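Local coordinates for protein putative oxidoreductase with NAD(P)-binding Rossmann-fold domain (Clostridium difficile, PDB 3UUW) that probably catalyses an NAD(P)-dependent oxidation or reduction of a substrate not yet identified, as a member of the Gfo/Idh/MocA family of dehydrogenases, at residues A[142-147]-A[211-216]; A[171-176]-A[294-299]; A[183-188]-A[203-208]; A[224-229]-A[237-242]. One frame throughout, in Å; residues are numbered along the deposited sequence. Where two conformers were deposited one is given.

Contact 1 of 4, residues A[142-147]-A[211-216]; sequences IVSINI and SINTSM
N213 and N146 lie side by side on neighbouring parallel strands, pointing from the same face of the sheet. Following N213 outward, its CB lies 3.4 Å from N146 OD1. N213 CG, beside the backbone N and anti to the carbonyl carbon (chi1 -56°), lies 3.6 Å from the same N146 OD1, and the amide is nearly coplanar with that of N146. At the tip, N213 ND2 gives a hydrogen bond of 3.0 Å to N146 OD1, close to the line of the N146 C=O though bent at the hydrogen (148°). ND2 also reaches a water bound to S144 OG, whereas N213 OD1 turns to K204 and N146 ND2 to E228, a polar row across several strands.

The opposite face is mainly apolar: I147 CD1 meets I212 CG2 at 4.1 Å, and helix 160-179 packs against both. I145 O receives N213 N at 2.8 Å and I147 N reaches N213 O at 2.8 Å. Toward S211 a water takes over, bonded to V143 O and S211 N; on the strand's other side V143 and S144 both face L230 of strand 224-231, a classic beta bulge. This is the parallel strand pair within the mixed sheet of the C-terminal domain in Gfo/Idh/MocA proteins.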
# COMPACT_ATOMS: atom_id res chain seq x y z
N ILE A 142 -11.46 -12.02 20.10
CA ILE A 142 -12.00 -10.99 19.24
C ILE A 142 -12.73 -9.92 20.04
O ILE A 142 -13.51 -10.24 20.93
CB ILE A 142 -12.98 -11.61 18.19
CG1 ILE A 142 -12.22 -12.58 17.27
CG2 ILE A 142 -13.70 -10.54 17.36
CD1 ILE A 142 -13.12 -13.39 16.35
N VAL A 143 -12.49 -8.65 19.71
CA VAL A 143 -13.23 -7.57 20.31
C VAL A 143 -14.22 -6.88 19.35
O VAL A 143 -15.17 -6.22 19.80
CB VAL A 143 -12.28 -6.52 20.96
CG1 VAL A 143 -11.43 -7.17 22.12
CG2 VAL A 143 -11.39 -5.86 19.88
N SER A 144 -14.05 -7.03 18.03
CA SER A 144 -14.94 -6.39 17.05
C SER A 144 -14.65 -6.93 15.67
O SER A 144 -13.51 -7.29 15.37
CB SER A 144 -14.70 -4.88 17.06
OG SER A 144 -15.64 -4.16 16.31
N ILE A 145 -15.68 -6.96 14.82
CA ILE A 145 -15.50 -7.33 13.42
C ILE A 145 -16.24 -6.31 12.58
O ILE A 145 -17.34 -5.90 12.93
CB ILE A 145 -16.02 -8.75 13.13
CG1 ILE A 145 -15.28 -9.78 13.97
CG2 ILE A 145 -15.88 -9.10 11.64
CD1 ILE A 145 -15.80 -11.20 13.78
N ASN A 146 -15.62 -5.90 11.50
CA ASN A 146 -16.27 -5.00 10.54
C ASN A 146 -16.30 -5.68 9.18
O ASN A 146 -15.28 -6.19 8.72
CB ASN A 146 -15.51 -3.66 10.44
CG ASN A 146 -15.39 -2.96 11.76
OD1 ASN A 146 -16.39 -2.71 12.44
ND2 ASN A 146 -14.16 -2.63 12.14
N ILE A 147 -17.45 -5.64 8.51
CA ILE A 147 -17.57 -6.23 7.19
C ILE A 147 -18.26 -5.25 6.29
O ILE A 147 -19.33 -4.78 6.63
CB ILE A 147 -18.39 -7.54 7.19
CG1 ILE A 147 -17.82 -8.56 8.20
CG2 ILE A 147 -18.41 -8.12 5.76
CD1 ILE A 147 -18.68 -9.86 8.32
N SER A 211 -19.20 -7.44 18.86
CA SER A 211 -20.20 -7.06 17.89
C SER A 211 -19.63 -7.08 16.48
O SER A 211 -18.41 -6.97 16.30
CB SER A 211 -20.71 -5.64 18.16
OG SER A 211 -21.34 -5.58 19.43
N ILE A 212 -20.51 -7.22 15.51
CA ILE A 212 -20.13 -7.16 14.11
C ILE A 212 -20.82 -5.96 13.51
O ILE A 212 -22.01 -5.74 13.72
CB ILE A 212 -20.55 -8.40 13.30
CG1 ILE A 212 -19.97 -9.68 13.91
CG2 ILE A 212 -20.08 -8.25 11.85
CD1 ILE A 212 -20.84 -10.30 15.00
N ASN A 213 -20.05 -5.16 12.79
CA ASN A 213 -20.58 -4.01 12.08
C ASN A 213 -20.56 -4.29 10.61
O ASN A 213 -19.48 -4.43 10.03
CB ASN A 213 -19.75 -2.78 12.41
CG ASN A 213 -19.68 -2.54 13.90
OD1 ASN A 213 -20.68 -2.16 14.51
ND2 ASN A 213 -18.53 -2.80 14.51
N THR A 214 -21.75 -4.34 10.02
CA THR A 214 -21.94 -4.68 8.61
C THR A 214 -22.38 -3.47 7.85
O THR A 214 -23.15 -2.68 8.36
CB THR A 214 -23.02 -5.77 8.44
OG1 THR A 214 -24.28 -5.34 8.99
CG2 THR A 214 -22.59 -7.06 9.14
N SER A 215 -21.87 -3.31 6.63
CA SER A 215 -22.15 -2.11 5.82
C SER A 215 -22.09 -2.34 4.30
O SER A 215 -21.19 -2.99 3.80
CB SER A 215 -21.14 -1.02 6.20
OG SER A 215 -21.27 0.15 5.42
N MET A 216 -23.03 -1.73 3.58
CA MET A 216 -23.10 -1.85 2.13
C MET A 216 -23.60 -0.53 1.51
O MET A 216 -24.75 -0.12 1.71
CB MET A 216 -24.01 -3.02 1.74
CG MET A 216 -24.44 -3.02 0.25
SD MET A 216 -25.32 -4.51 -0.26
CE MET A 216 -23.95 -5.70 -0.28
O HOH W 1 -17.42 -5.21 19.40
O HOH W 2 -17.88 -2.69 17.61

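Contact 2 of 4, residues A[171-176]-A[294-299]; sequences VIDTAL and IKAQRL
A296 pushes its methyl group against the backbone of the opposing helix: A296 CB lies 3.8 Å from D173 N and a similar distance from D173 CA. The small side chain lets the two backbones come close, with 5.0 Å between A296 CA and D173 CA. I172 and L176 close in from the other helix. I172 CG2, anti to its own backbone nitrogen, touches A296 CB at 3.8 Å and L299 CD2 at 3.9 Å, the I172 and L299 side chains crossing at about a right angle. L176 reaches over the first turn of the partner helix, its CD1 4.0 Å from A296 CA.

The two short helical segments cross at 119° with their axes 8.9 Å apart, a steep helix-helix packing. It brings the C-terminal helix 295-305 onto helix 160-179, whose V171 and A175 lie against the strands 142-150 and 211-217 of the large sheet. Helix 295-305 lies beside it, its L299 reaching I185 of the same sheet.

At one margin the contact turns polar. A water donates to D173 OD1 and accepts from A296 N, bridging the carboxylate to the first turn of helix 295-305, while R127 forms a salt bridge with the same D173 oxygen. K295 contributes its aliphatic chain instead: CE lies 4.0 Å from L176 CB, and the extended chain carries NZ onward to a salt bridge with E292.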
# COMPACT_ATOMS: atom_id res chain seq x y z
N VAL A 171 -22.99 -10.40 3.15
CA VAL A 171 -22.41 -9.70 4.29
C VAL A 171 -22.93 -10.29 5.61
O VAL A 171 -22.15 -10.63 6.53
CB VAL A 171 -22.68 -8.17 4.17
CG1 VAL A 171 -22.15 -7.43 5.40
CG2 VAL A 171 -22.03 -7.60 2.91
N ILE A 172 -24.25 -10.43 5.70
CA ILE A 172 -24.91 -10.99 6.89
C ILE A 172 -24.49 -12.43 7.11
O ILE A 172 -24.15 -12.81 8.22
CB ILE A 172 -26.43 -10.87 6.79
CG1 ILE A 172 -26.84 -9.40 6.75
CG2 ILE A 172 -27.16 -11.59 7.97
CD1 ILE A 172 -26.28 -8.53 7.90
N ASP A 173 -24.49 -13.25 6.06
CA ASP A 173 -24.08 -14.64 6.26
C ASP A 173 -22.63 -14.75 6.75
O ASP A 173 -22.33 -15.55 7.63
CB ASP A 173 -24.21 -15.48 5.00
CG ASP A 173 -23.98 -16.95 5.28
OD1 ASP A 173 -24.88 -17.59 5.87
OD2 ASP A 173 -22.88 -17.45 4.95
N THR A 174 -21.74 -13.96 6.17
CA THR A 174 -20.33 -14.00 6.60
C THR A 174 -20.22 -13.57 8.07
O THR A 174 -19.48 -14.17 8.85
CB THR A 174 -19.47 -13.15 5.68
OG1 THR A 174 -19.62 -13.60 4.33
CG2 THR A 174 -18.00 -13.22 6.11
N ALA A 175 -20.99 -12.55 8.44
CA ALA A 175 -21.04 -12.07 9.82
C ALA A 175 -21.45 -13.19 10.79
O ALA A 175 -20.80 -13.38 11.81
CB ALA A 175 -21.99 -10.88 9.94
N LEU A 176 -22.52 -13.90 10.46
CA LEU A 176 -23.05 -14.91 11.35
C LEU A 176 -22.08 -16.10 11.44
O LEU A 176 -21.93 -16.70 12.50
CB LEU A 176 -24.46 -15.34 10.90
CG LEU A 176 -25.56 -14.26 10.95
CD1 LEU A 176 -26.86 -14.85 10.49
CD2 LEU A 176 -25.70 -13.66 12.33
N ILE A 294 -30.59 -20.75 5.66
CA ILE A 294 -31.63 -19.72 5.69
C ILE A 294 -31.51 -18.74 6.85
O ILE A 294 -32.30 -17.83 6.93
CB ILE A 294 -33.05 -20.38 5.72
CG1 ILE A 294 -33.16 -21.43 6.84
CG2 ILE A 294 -33.34 -21.01 4.39
CD1 ILE A 294 -34.59 -22.02 7.02
N LYS A 295 -30.51 -18.90 7.72
CA LYS A 295 -30.46 -18.04 8.90
C LYS A 295 -30.18 -16.58 8.56
O LYS A 295 -30.76 -15.70 9.18
CB LYS A 295 -29.51 -18.57 9.96
CG LYS A 295 -28.09 -18.62 9.66
CD LYS A 295 -27.40 -18.99 11.02
CE LYS A 295 -25.94 -19.04 10.95
NZ LYS A 295 -25.41 -19.55 12.26
N ALA A 296 -29.28 -16.32 7.60
CA ALA A 296 -29.03 -14.95 7.16
C ALA A 296 -30.31 -14.37 6.52
O ALA A 296 -30.71 -13.22 6.78
CB ALA A 296 -27.86 -14.90 6.18
N GLN A 297 -30.98 -15.18 5.70
CA GLN A 297 -32.21 -14.73 5.05
C GLN A 297 -33.32 -14.41 6.05
O GLN A 297 -34.05 -13.43 5.88
CB GLN A 297 -32.69 -15.77 4.05
CG GLN A 297 -33.78 -15.26 3.13
CD GLN A 297 -34.21 -16.31 2.13
OE1 GLN A 297 -33.70 -17.44 2.15
NE2 GLN A 297 -35.17 -15.96 1.28
N ARG A 298 -33.40 -15.21 7.10
CA ARG A 298 -34.37 -15.00 8.17
C ARG A 298 -34.12 -13.65 8.82
O ARG A 298 -35.07 -12.90 9.07
CB ARG A 298 -34.27 -16.14 9.19
CG ARG A 298 -35.36 -16.16 10.19
CD ARG A 298 -35.08 -17.21 11.29
NE ARG A 298 -35.04 -18.57 10.76
CZ ARG A 298 -36.10 -19.28 10.37
NH1 ARG A 298 -37.33 -18.77 10.43
NH2 ARG A 298 -35.93 -20.52 9.91
N LEU A 299 -32.86 -13.31 9.07
CA LEU A 299 -32.55 -12.04 9.68
C LEU A 299 -32.94 -10.91 8.74
O LEU A 299 -33.52 -9.91 9.17
CB LEU A 299 -31.07 -11.98 10.05
CG LEU A 299 -30.56 -10.73 10.75
CD1 LEU A 299 -31.48 -10.36 11.90
CD2 LEU A 299 -29.14 -10.98 11.23
O HOH W 3 -27.52 -18.26 6.11

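Contact 3 of 4, residues A[183-188]-A[203-208]; sequences VEISGE and HKLKGK
H203 and E188 make the close side-chain contact of this antiparallel hairpin, lying alongside each other at a non-hydrogen-bonded pair. E188 is extended, with CG anti to the backbone N (chi1 172°), which brings OE1 to the edge of the imidazole. There H203 NE2 donates a 2.8 Å hydrogen bond to E188 OE1 from the anti side of the carboxylate, whose plane stands almost upright to the ring at 85°. I185 CG2 also lies at the ring edge, 4.0 Å from H203 CD2. Further along the same face, I185 CG1 packs on L205 CD2 at 3.8 Å, and V183 CG2 meets L205 CB. Helices 295-305 and 160-179 cover this side.

On the other face E184 and K206 are exposed, their charged ends turned from the partner strand, K206 to a salt bridge with D189 of the second subunit. K204 is a close spot there: its CG lies 3.2 Å from S186 OG, and bends at the third and fourth torsions carry NZ to a hydrogen bond with N213 OD1.

The backbone ladder is uneven. S186 N reaches K204 O at 2.7 Å in an almost straight bond, but K204 N approaches G187 O from well above the carbonyl plane, and G187 N is buried without a partner. With H203 ND1 hydrogen-bonded to Y168 OH and NE2 to E188, both ring nitrogens are engaged; this fixes the rotation of the imidazole, and the nearby carboxylate would be expected to favour a proton on NE2.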
# COMPACT_ATOMS: atom_id res chain seq x y z
N VAL A 183 -26.54 -13.58 17.87
CA VAL A 183 -26.42 -12.13 17.82
C VAL A 183 -27.79 -11.48 17.72
O VAL A 183 -28.77 -12.12 17.33
CB VAL A 183 -25.52 -11.67 16.65
CG1 VAL A 183 -24.12 -12.25 16.78
CG2 VAL A 183 -26.14 -12.05 15.31
N GLU A 184 -27.85 -10.21 18.12
CA GLU A 184 -29.05 -9.42 18.09
C GLU A 184 -28.76 -8.11 17.38
O GLU A 184 -27.70 -7.53 17.60
CB GLU A 184 -29.49 -9.08 19.52
CG GLU A 184 -29.90 -10.28 20.38
CD GLU A 184 -31.32 -10.74 20.10
OE1 GLU A 184 -31.80 -10.61 18.95
OE2 GLU A 184 -31.97 -11.24 21.05
N ILE A 185 -29.70 -7.61 16.57
CA ILE A 185 -29.52 -6.29 15.94
C ILE A 185 -29.57 -5.18 16.99
O ILE A 185 -30.57 -5.06 17.72
CB ILE A 185 -30.60 -6.01 14.88
CG1 ILE A 185 -30.42 -6.95 13.70
CG2 ILE A 185 -30.53 -4.56 14.39
CD1 ILE A 185 -31.52 -6.84 12.67
N SER A 186 -28.51 -4.38 17.08
CA SER A 186 -28.43 -3.28 18.06
C SER A 186 -28.29 -1.91 17.41
O SER A 186 -28.17 -0.89 18.12
CB SER A 186 -27.25 -3.51 19.02
OG SER A 186 -26.02 -3.53 18.31
N GLY A 187 -28.35 -1.86 16.08
CA GLY A 187 -28.26 -0.62 15.34
C GLY A 187 -28.54 -0.91 13.88
O GLY A 187 -28.23 -2.02 13.40
N GLU A 188 -29.15 0.06 13.20
CA GLU A 188 -29.50 -0.03 11.78
C GLU A 188 -29.53 1.35 11.10
O GLU A 188 -30.07 2.32 11.66
CB GLU A 188 -30.89 -0.69 11.59
CG GLU A 188 -31.41 -0.64 10.15
CD GLU A 188 -32.76 -1.30 9.96
OE1 GLU A 188 -32.79 -2.55 9.92
OE2 GLU A 188 -33.78 -0.57 9.81
N HIS A 203 -25.75 -2.40 9.79
CA HIS A 203 -26.23 -2.97 11.04
C HIS A 203 -25.12 -3.17 12.01
O HIS A 203 -23.96 -3.31 11.64
CB HIS A 203 -26.93 -4.30 10.80
CG HIS A 203 -28.23 -4.14 10.10
ND1 HIS A 203 -28.34 -4.16 8.73
CD2 HIS A 203 -29.46 -3.88 10.57
CE1 HIS A 203 -29.60 -3.95 8.39
NE2 HIS A 203 -30.30 -3.75 9.49
N LYS A 204 -25.48 -3.14 13.28
CA LYS A 204 -24.60 -3.60 14.32
C LYS A 204 -25.25 -4.86 14.88
O LYS A 204 -26.42 -4.83 15.36
CB LYS A 204 -24.42 -2.54 15.40
CG LYS A 204 -23.46 -2.98 16.49
CD LYS A 204 -23.30 -1.90 17.56
CE LYS A 204 -22.36 -0.81 17.12
NZ LYS A 204 -20.94 -1.34 17.13
N LEU A 205 -24.49 -5.96 14.85
CA LEU A 205 -24.92 -7.26 15.34
C LEU A 205 -24.16 -7.55 16.63
O LEU A 205 -22.94 -7.77 16.63
CB LEU A 205 -24.70 -8.36 14.29
CG LEU A 205 -25.30 -8.09 12.91
CD1 LEU A 205 -24.93 -9.23 11.98
CD2 LEU A 205 -26.82 -7.87 12.94
N LYS A 206 -24.90 -7.54 17.74
CA LYS A 206 -24.30 -7.71 19.05
C LYS A 206 -24.30 -9.14 19.59
O LYS A 206 -25.36 -9.75 19.72
CB LYS A 206 -25.03 -6.81 20.05
CG LYS A 206 -24.42 -6.77 21.44
CD LYS A 206 -25.18 -5.86 22.37
CE LYS A 206 -24.46 -5.71 23.71
NZ LYS A 206 -23.06 -5.19 23.51
N GLY A 207 -23.12 -9.63 19.95
CA GLY A 207 -22.97 -10.96 20.61
C GLY A 207 -22.50 -10.76 22.03
O GLY A 207 -22.20 -9.65 22.43
N LYS A 208 -22.42 -11.85 22.80
CA LYS A 208 -21.93 -11.76 24.18
C LYS A 208 -20.52 -11.21 24.28
O LYS A 208 -20.21 -10.42 25.17
CB LYS A 208 -21.91 -13.14 24.85
CG LYS A 208 -23.21 -13.59 25.49
CD LYS A 208 -23.02 -14.91 26.23
CE LYS A 208 -24.20 -15.27 27.12
NZ LYS A 208 -23.94 -16.52 27.90

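Contact 4 of 4, residues A[224-229]-A[237-242]; sequences LEQVEI and RVKNLN
R237 and E228 lie side by side on one face of a beta hairpin, whose strands 224-231 and 234-239 are adjacent and antiparallel in the large sheet of the C-terminal domain. R237 NE donates to E228 OE2 at 2.7 Å, a salt bridge that uses the carboxylate's anti lone pair and meets the guanidinium at its edge, in plane. The two flat groups are nevertheless turned 59° from each other. On the same face Q226 runs alongside K239, with its OE1 3.4 Å from K239 CE, so here the lysine presents its aliphatic chain.

V227 and V238, their side chains on the other face toward helix 130-138, form a hydrogen-bonded pair joined by V238 N to V227 O at 2.9 Å and by V227 N to V238 O. The pairing continues past the strand end with a side chain in place of backbone: N240 N gives a nearly straight bond of 2.8 Å to E225 O, and N240 OD1 accepts from E225 N. CG of N240, beside its own backbone N (chi1 -64°), brings the amide oxygen back to the partner strand even though the CB itself points away from it.

A second shell holds these groups. E228 OE1 accepts from N146 ND2, R237 has further salt bridges to E245 and E247, and K239 NZ is paired with E245. The E225 carboxylate is held by R126 and Y132, with L241 CD1 3.7 Å from E225 OE1. At the guanidinium edge a water also bridges the salt-bridged pair: it donates to E228 OE2 and accepts from R237 NH2 at 3.0 Å.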
# COMPACT_ATOMS: atom_id res chain seq x y z
N LEU A 224 -15.53 -2.63 -3.55
CA LEU A 224 -14.68 -3.08 -2.44
C LEU A 224 -15.42 -4.14 -1.62
O LEU A 224 -16.64 -4.13 -1.54
CB LEU A 224 -14.37 -1.87 -1.54
CG LEU A 224 -13.67 -2.01 -0.18
CD1 LEU A 224 -12.33 -2.74 -0.32
CD2 LEU A 224 -13.48 -0.62 0.45
N GLU A 225 -14.69 -5.09 -1.07
CA GLU A 225 -15.23 -5.93 -0.01
C GLU A 225 -14.12 -6.01 1.00
O GLU A 225 -12.95 -6.08 0.63
CB GLU A 225 -15.65 -7.32 -0.50
CG GLU A 225 -16.20 -8.21 0.61
CD GLU A 225 -16.92 -9.44 0.09
OE1 GLU A 225 -17.42 -9.40 -1.05
OE2 GLU A 225 -16.96 -10.44 0.84
N GLN A 226 -14.46 -5.95 2.28
CA GLN A 226 -13.46 -6.11 3.31
C GLN A 226 -14.05 -6.72 4.57
O GLN A 226 -15.14 -6.36 4.97
CB GLN A 226 -12.87 -4.74 3.68
CG GLN A 226 -11.77 -4.85 4.72
CD GLN A 226 -11.16 -3.51 5.02
OE1 GLN A 226 -10.35 -3.00 4.27
NE2 GLN A 226 -11.55 -2.93 6.14
N VAL A 227 -13.32 -7.69 5.13
CA VAL A 227 -13.58 -8.19 6.48
C VAL A 227 -12.37 -7.78 7.34
O VAL A 227 -11.22 -7.97 6.94
CB VAL A 227 -13.72 -9.69 6.49
CG1 VAL A 227 -13.67 -10.24 7.94
CG2 VAL A 227 -14.96 -10.08 5.75
N GLU A 228 -12.63 -7.19 8.50
CA GLU A 228 -11.59 -6.75 9.43
C GLU A 228 -11.95 -7.31 10.78
O GLU A 228 -13.08 -7.08 11.28
CB GLU A 228 -11.55 -5.24 9.52
CG GLU A 228 -10.57 -4.67 10.52
CD GLU A 228 -10.54 -3.18 10.40
OE1 GLU A 228 -11.56 -2.55 10.77
OE2 GLU A 228 -9.52 -2.64 9.91
N ILE A 229 -11.02 -8.04 11.37
CA ILE A 229 -11.20 -8.60 12.69
C ILE A 229 -10.21 -7.96 13.66
O ILE A 229 -8.99 -8.04 13.43
CB ILE A 229 -11.00 -10.12 12.68
CG1 ILE A 229 -11.99 -10.81 11.74
CG2 ILE A 229 -11.08 -10.72 14.14
CD1 ILE A 229 -11.77 -12.33 11.65
N ARG A 237 -7.17 -8.25 8.22
CA ARG A 237 -8.11 -7.80 7.20
C ARG A 237 -7.94 -8.63 5.95
O ARG A 237 -6.82 -8.99 5.57
CB ARG A 237 -7.91 -6.35 6.78
CG ARG A 237 -7.57 -5.37 7.84
CD ARG A 237 -7.66 -3.94 7.25
NE ARG A 237 -7.37 -3.03 8.33
CZ ARG A 237 -6.15 -2.74 8.73
NH1 ARG A 237 -5.08 -3.22 8.10
NH2 ARG A 237 -6.00 -1.92 9.75
N VAL A 238 -9.05 -8.88 5.27
CA VAL A 238 -8.99 -9.49 3.95
C VAL A 238 -9.74 -8.54 3.03
O VAL A 238 -10.89 -8.21 3.29
CB VAL A 238 -9.58 -10.91 3.89
CG1 VAL A 238 -9.58 -11.41 2.45
CG2 VAL A 238 -8.77 -11.84 4.73
N LYS A 239 -9.07 -8.09 1.97
CA LYS A 239 -9.63 -7.15 1.03
C LYS A 239 -9.90 -7.84 -0.30
O LYS A 239 -9.02 -8.52 -0.84
CB LYS A 239 -8.66 -5.99 0.80
CG LYS A 239 -8.40 -5.16 2.03
CD LYS A 239 -7.41 -4.02 1.70
CE LYS A 239 -7.19 -3.10 2.89
NZ LYS A 239 -6.21 -2.04 2.53
N ASN A 240 -11.10 -7.63 -0.81
CA ASN A 240 -11.54 -8.19 -2.10
C ASN A 240 -11.30 -9.69 -2.22
O ASN A 240 -11.00 -10.22 -3.32
CB ASN A 240 -10.88 -7.42 -3.25
CG ASN A 240 -11.30 -5.96 -3.29
OD1 ASN A 240 -12.40 -5.61 -2.87
ND2 ASN A 240 -10.46 -5.13 -3.87
N LEU A 241 -11.42 -10.37 -1.09
CA LEU A 241 -11.25 -11.83 -0.95
C LEU A 241 -9.87 -12.35 -1.30
O LEU A 241 -9.66 -13.58 -1.27
CB LEU A 241 -12.31 -12.59 -1.77
CG LEU A 241 -13.76 -12.34 -1.40
CD1 LEU A 241 -14.26 -11.08 -1.98
CD2 LEU A 241 -14.67 -13.52 -1.87
N ASN A 242 -8.90 -11.47 -1.59
CA ASN A 242 -7.65 -11.97 -2.13
C ASN A 242 -6.35 -11.33 -1.68
O ASN A 242 -5.27 -11.67 -2.19
CB ASN A 242 -7.74 -12.04 -3.66
CG ASN A 242 -7.75 -10.68 -4.31
OD1 ASN A 242 -7.59 -9.66 -3.65
ND2 ASN A 242 -7.92 -10.66 -5.64
O HOH W 4 -12.67 -9.30 1.32
O HOH W 5 -8.17 -0.75 11.48

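How the contacts relate
Contacts 1, 3 and 4 belong to one mixed eight-stranded sheet, with contact 1 between the other two: its centre lies about 9 Å from that of contact 3 and about 12 Å from that of contact 4. Strands 198-206 and 211-217 join contacts 3 and 1; strands 142-150 and 224-231 join contacts 1 and 4. Contact 2 lies in the helical layer covering this sheet, its centre about 13 Å from that of contact 1 and 12 Å from that of contact 3. Along the chain contact 3 closes first, then contact 1, whose segments alternate with those of contact 2, then contact 4, and contact 2 last. Contacts 1, 3 and 4 touch the second subunit, so the sheet serves fold and assembly.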